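Local coordinates for protein putative adhesin (Bacteroides thetaiotaomicron, PDB 4QDG) that probably serves as a fimbrillin-associated adhesin or pilus component at the outer membrane of a gut bacterium and carries bound magnesium ions, at residues T39-D44 with T104-E109; L69-K72 with H77-A80. All coordinates share one frame; numbering follows the deposited sequence.

Contact 1. Residues T39-D44 with T104-E109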
loop_
_atom_site.group_PDB
_atom_site.type_symbol
_atom_site.label_atom_id
_atom_site.label_comp_id
_atom_site.label_asym_id
_atom_site.label_seq_id
_atom_site.Cartn_x
_atom_site.Cartn_y
_atom_site.Cartn_z
ATOM N N THR A 39 -4.229 14.589 -6.394
ATOM C CA THR A 39 -5.118 15.477 -5.673
ATOM C C THR A 39 -4.226 16.290 -4.772
ATOM O O THR A 39 -3.579 15.731 -3.889
ATOM C CB THR A 39 -6.212 14.694 -4.901
ATOM O OG1 THR A 39 -6.995 13.921 -5.805
ATOM C CG2 THR A 39 -7.138 15.616 -4.099
ATOM N N LEU A 40 -4.187 17.596 -4.978
ATOM C CA LEU A 40 -3.357 18.488 -4.156
ATOM C C LEU A 40 -4.281 19.446 -3.369
ATOM O O LEU A 40 -5.091 20.165 -3.957
ATOM C CB LEU A 40 -2.337 19.243 -5.051
ATOM C CG LEU A 40 -1.275 20.147 -4.391
ATOM C CD1 LEU A 40 -1.860 21.503 -3.977
ATOM C CD2 LEU A 40 -0.488 19.447 -3.275
ATOM N N LEU A 41 -4.150 19.440 -2.043
ATOM C CA LEU A 41 -4.958 20.267 -1.141
ATOM C C LEU A 41 -4.120 21.364 -0.519
ATOM O O LEU A 41 -2.980 21.116 -0.120
ATOM C CB LEU A 41 -5.593 19.410 -0.039
ATOM C CG LEU A 41 -6.460 18.257 -0.514
ATOM C CD1 LEU A 41 -6.435 17.158 0.479
ATOM C CD2 LEU A 41 -7.867 18.700 -0.775
ATOM N N VAL A 42 -4.683 22.584 -0.460
ATOM C CA VAL A 42 -4.021 23.774 0.054
ATOM C C VAL A 42 -4.701 24.185 1.342
ATOM O O VAL A 42 -5.910 24.386 1.360
ATOM C CB VAL A 42 -3.994 24.965 -0.979
ATOM C CG1 VAL A 42 -3.144 26.135 -0.463
ATOM C CG2 VAL A 42 -3.506 24.520 -2.359
ATOM N N TYR A 43 -3.906 24.335 2.406
ATOM C CA TYR A 43 -4.346 24.808 3.712
ATOM C C TYR A 43 -3.497 26.012 4.119
ATOM O O TYR A 43 -2.327 26.090 3.749
ATOM C CB TYR A 43 -4.240 23.687 4.779
ATOM C CG TYR A 43 -5.113 22.486 4.482
ATOM C CD1 TYR A 43 -6.481 22.512 4.739
ATOM C CD2 TYR A 43 -4.578 21.331 3.922
ATOM C CE1 TYR A 43 -7.297 21.426 4.429
ATOM C CE2 TYR A 43 -5.384 20.229 3.624
ATOM C CZ TYR A 43 -6.742 20.275 3.892
ATOM O OH TYR A 43 -7.518 19.169 3.622
ATOM N N ASP A 44 -4.053 26.919 4.917
ATOM C CA ASP A 44 -3.264 28.044 5.408
ATOM C C ASP A 44 -2.438 27.591 6.645
ATOM O O ASP A 44 -2.500 26.420 7.042
ATOM C CB ASP A 44 -4.141 29.271 5.715
ATOM C CG ASP A 44 -5.244 29.089 6.741
ATOM O OD1 ASP A 44 -5.016 28.369 7.759
ATOM O OD2 ASP A 44 -6.307 29.726 6.577
ATOM N N THR A 104 -6.938 18.936 9.641
ATOM C CA THR A 104 -7.121 17.863 10.625
ATOM C C THR A 104 -8.504 17.158 10.518
ATOM O O THR A 104 -8.738 16.170 11.222
ATOM C CB THR A 104 -6.852 18.390 12.047
ATOM O OG1 THR A 104 -7.807 19.381 12.392
ATOM C CG2 THR A 104 -5.440 18.954 12.211
ATOM N N ASP A 105 -9.372 17.601 9.598
ATOM C CA ASP A 105 -10.704 17.015 9.420
ATOM C C ASP A 105 -10.746 15.995 8.272
ATOM O O ASP A 105 -11.748 15.297 8.090
ATOM C CB ASP A 105 -11.751 18.129 9.201
ATOM C CG ASP A 105 -11.837 19.102 10.371
ATOM O OD1 ASP A 105 -11.910 18.633 11.530
ATOM O OD2 ASP A 105 -11.766 20.323 10.133
ATOM N N LEU A 106 -9.677 15.878 7.517
ATOM C CA LEU A 106 -9.692 14.929 6.436
ATOM C C LEU A 106 -9.399 13.488 6.892
ATOM O O LEU A 106 -8.568 13.217 7.770
ATOM C CB LEU A 106 -8.722 15.354 5.330
ATOM C CG LEU A 106 -8.866 14.685 3.965
ATOM C CD1 LEU A 106 -10.347 14.616 3.492
ATOM C CD2 LEU A 106 -8.020 15.398 2.964
ATOM N N GLN A 107 -10.182 12.585 6.300
ATOM C CA GLN A 107 -10.121 11.149 6.372
ATOM C C GLN A 107 -10.243 10.594 4.964
ATOM O O GLN A 107 -10.924 11.207 4.132
ATOM C CB GLN A 107 -11.235 10.589 7.258
ATOM C CG GLN A 107 -11.050 10.901 8.726
ATOM C CD GLN A 107 -12.075 10.247 9.602
ATOM O OE1 GLN A 107 -12.974 9.526 9.158
ATOM N NE2 GLN A 107 -11.964 10.496 10.882
ATOM N N VAL A 108 -9.580 9.443 4.703
ATOM C CA VAL A 108 -9.629 8.654 3.472
ATOM C C VAL A 108 -10.007 7.224 3.883
ATOM O O VAL A 108 -9.387 6.635 4.776
ATOM C CB VAL A 108 -8.320 8.728 2.630
ATOM C CG1 VAL A 108 -8.282 7.698 1.505
ATOM C CG2 VAL A 108 -8.138 10.122 2.068
ATOM N N GLU A 109 -11.039 6.678 3.244
ATOM C CA GLU A 109 -11.501 5.331 3.525
ATOM C C GLU A 109 -11.551 4.504 2.263
ATOM O O GLU A 109 -11.832 5.038 1.200
ATOM C CB GLU A 109 -12.901 5.377 4.162
ATOM C CG GLU A 109 -13.228 4.120 4.960
ATOM C CD GLU A 109 -14.670 3.935 5.392
ATOM O OE1 GLU A 109 -15.289 4.919 5.858
ATOM O OE2 GLU A 109 -15.164 2.786 5.300
#

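Contact 2. Residues L69-K72 with H77-A80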
loop_
_atom_site.group_PDB
_atom_site.type_symbol
_atom_site.label_atom_id
_atom_site.label_comp_id
_atom_site.label_asym_id
_atom_site.label_seq_id
_atom_site.Cartn_x
_atom_site.Cartn_y
_atom_site.Cartn_z
ATOM N N LEU A 69 1.395 27.381 -8.399
ATOM C CA LEU A 69 0.249 27.878 -7.662
ATOM C C LEU A 69 0.405 29.343 -7.357
ATOM O O LEU A 69 1.306 29.722 -6.609
ATOM C CB LEU A 69 -0.013 27.097 -6.349
ATOM C CG LEU A 69 -0.462 25.643 -6.448
ATOM C CD1 LEU A 69 -0.375 24.953 -5.084
ATOM C CD2 LEU A 69 -1.878 25.541 -6.948
ATOM N N ASP A 70 -0.505 30.163 -7.891
ATOM C CA ASP A 70 -0.571 31.579 -7.567
ATOM C C ASP A 70 -1.266 31.692 -6.216
ATOM O O ASP A 70 -2.381 31.208 -6.068
ATOM C CB ASP A 70 -1.285 32.389 -8.671
ATOM C CG ASP A 70 -0.434 32.534 -9.907
ATOM O OD1 ASP A 70 0.630 33.192 -9.823
ATOM O OD2 ASP A 70 -0.800 31.955 -10.943
ATOM N N LEU A 71 -0.566 32.228 -5.208
ATOM C CA LEU A 71 -1.091 32.328 -3.852
ATOM C C LEU A 71 -0.758 33.654 -3.208
ATOM O O LEU A 71 0.306 34.229 -3.467
ATOM C CB LEU A 71 -0.530 31.183 -2.963
ATOM C CG LEU A 71 -0.987 29.749 -3.268
ATOM C CD1 LEU A 71 -0.155 28.751 -2.530
ATOM C CD2 LEU A 71 -2.475 29.559 -2.988
ATOM N N LYS A 72 -1.658 34.120 -2.342
ATOM C CA LYS A 72 -1.463 35.307 -1.514
ATOM C C LYS A 72 -0.272 35.017 -0.574
ATOM O O LYS A 72 -0.215 33.906 -0.030
ATOM C CB LYS A 72 -2.758 35.598 -0.729
ATOM C CG LYS A 72 -2.679 36.792 0.225
ATOM C CD LYS A 72 -3.852 36.812 1.218
ATOM C CE LYS A 72 -3.641 35.954 2.453
ATOM N NZ LYS A 72 -4.933 35.683 3.155
ATOM N N HIS A 77 0.363 24.811 4.049
ATOM C CA HIS A 77 0.563 23.378 4.256
ATOM C C HIS A 77 -0.196 22.655 3.155
ATOM O O HIS A 77 -1.389 22.914 2.947
ATOM C CB HIS A 77 0.140 22.909 5.652
ATOM C CG HIS A 77 0.458 21.455 5.887
ATOM N ND1 HIS A 77 1.760 21.029 6.150
ATOM C CD2 HIS A 77 -0.352 20.375 5.839
ATOM C CE1 HIS A 77 1.696 19.715 6.232
ATOM N NE2 HIS A 77 0.445 19.277 6.076
ATOM N N PHE A 78 0.539 21.862 2.367
ATOM C CA PHE A 78 0.017 21.145 1.210
ATOM C C PHE A 78 -0.094 19.667 1.461
ATOM O O PHE A 78 0.827 19.078 2.011
ATOM C CB PHE A 78 0.937 21.372 0.005
ATOM C CG PHE A 78 1.085 22.821 -0.366
ATOM C CD1 PHE A 78 0.157 23.440 -1.206
ATOM C CD2 PHE A 78 2.171 23.562 0.094
ATOM C CE1 PHE A 78 0.302 24.785 -1.559
ATOM C CE2 PHE A 78 2.325 24.898 -0.281
ATOM C CZ PHE A 78 1.385 25.504 -1.097
ATOM N N VAL A 79 -1.198 19.057 1.045
ATOM C CA VAL A 79 -1.396 17.621 1.187
ATOM C C VAL A 79 -1.619 17.062 -0.190
ATOM O O VAL A 79 -2.458 17.573 -0.919
ATOM C CB VAL A 79 -2.534 17.234 2.194
ATOM C CG1 VAL A 79 -2.654 15.720 2.321
ATOM C CG2 VAL A 79 -2.288 17.851 3.573
ATOM N N ALA A 80 -0.846 16.035 -0.566
ATOM C CA ALA A 80 -0.993 15.374 -1.870
ATOM C C ALA A 80 -1.473 13.951 -1.718
ATOM O O ALA A 80 -1.043 13.221 -0.807
ATOM C CB ALA A 80 0.324 15.374 -2.639
#

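Contact 1. Residues T39-D44 with T104-E109
Leu41 of strand 39-44 and Leu106 of segment 104-109 meet end to end, their CA atoms separated by 10.4 Å. The apolar contact is a single methyl pair, Leu41 CD1 on Leu106 CD2, at 3.4 Å, somewhat closer than an ordinary van der Waals approach. With its CG trans to the backbone N (chi1 -164°), Leu106 extends its CD2 methyl toward Leu41.

The same methyl also meets a polar atom. Tyr43, two residues on from Leu41 along the strand, lays its side chain roughly at right angles to that of Leu106, and its OH comes within 3.9 Å of Leu106 CD2. This is packing of a hydroxyl oxygen on a methyl, and no hydrogen bond joins the two segments.

Around this point the fold supplies more hydrophobic cover. Met93 of strand 91-94 touches both Leu41 and Leu106, and Tyr81 of strand 75-82 also packs on Leu106. The small sheet containing strand 107-110 thus packs on strands 38-44 and 75-82 through buried side chains. The absence of any directional bond between segments 39-44 and 104-109 is consistent with a junction that is held, as far as these two are concerned, by nonpolar packing.

Contact 2. Residues L69-K72 with H77-A80
The Phe78 ring touches Leu69 at its CE1 side and Leu71 at its CZ end, and this meeting is consistent with the interior of a beta-sandwich, as in the transthyretin clan to which the family belongs. Strand 67-70 pairs with strand 15-20, whereas strand 75-82 lies between strands 38-44 and 127-137; the two layers face each other here, the CA atoms of Leu69 and Phe78 being 11.1 Å apart. No backbone bond crosses that distance, and the side chains fill it from opposite directions.

The tight part is on the Leu69 side. Its CD1 sits 3.6 Å from Phe78 CE1, approaching the ring obliquely, with Phe78 CD1 farther off at 4.2 Å. Both residues are buried, and other apolar groups close in on them: Val15 touches Leu69 and Phe78 alike, as does Leu40, while Leu17 and Val42 add to the packing around the ring. Phe78 reaches into this interior with its CG trans to the carbonyl carbon (chi1 -59°).

Toward Leu71 the packing slackens. The strand has given way to a loop, Leu71 is only partly buried, though it also touches Thr135 of strand 127-137, and its neighbours Asp70 and Lys72 stand in the solvent-exposed margin. Polar bonds take over there: Asp70 OD2 forms a salt bridge with Lys68 NZ, and Lys72 O is hydrogen-bonded to Tyr76 OH. Leu71 CD1 comes in at the ring edge, close to its plane, 3.9 Å from Phe78 CZ.

How the contacts relate
From the N terminus the chain first lays down strand 15-20, then strand 38-44, the first half of contact 1. It goes on through strand 67-70 and crosses over to strand 75-82 in the facing layer, so contact 2 closes a short loop of four intervening residues. Only after strand 91-94 does segment 104-109 return to finish contact 1, across 59 residues; the short loop thus falls wholly within the long one, and the two do not cross. Strands 38-44 and 75-82 are antiparallel neighbours, with a probable backbone hydrogen bond from Leu41 N to Val79 O. Contact 2 ties this layer to its sandwich partner, contact 1 to the three-stranded sheet that holds strand 107-110.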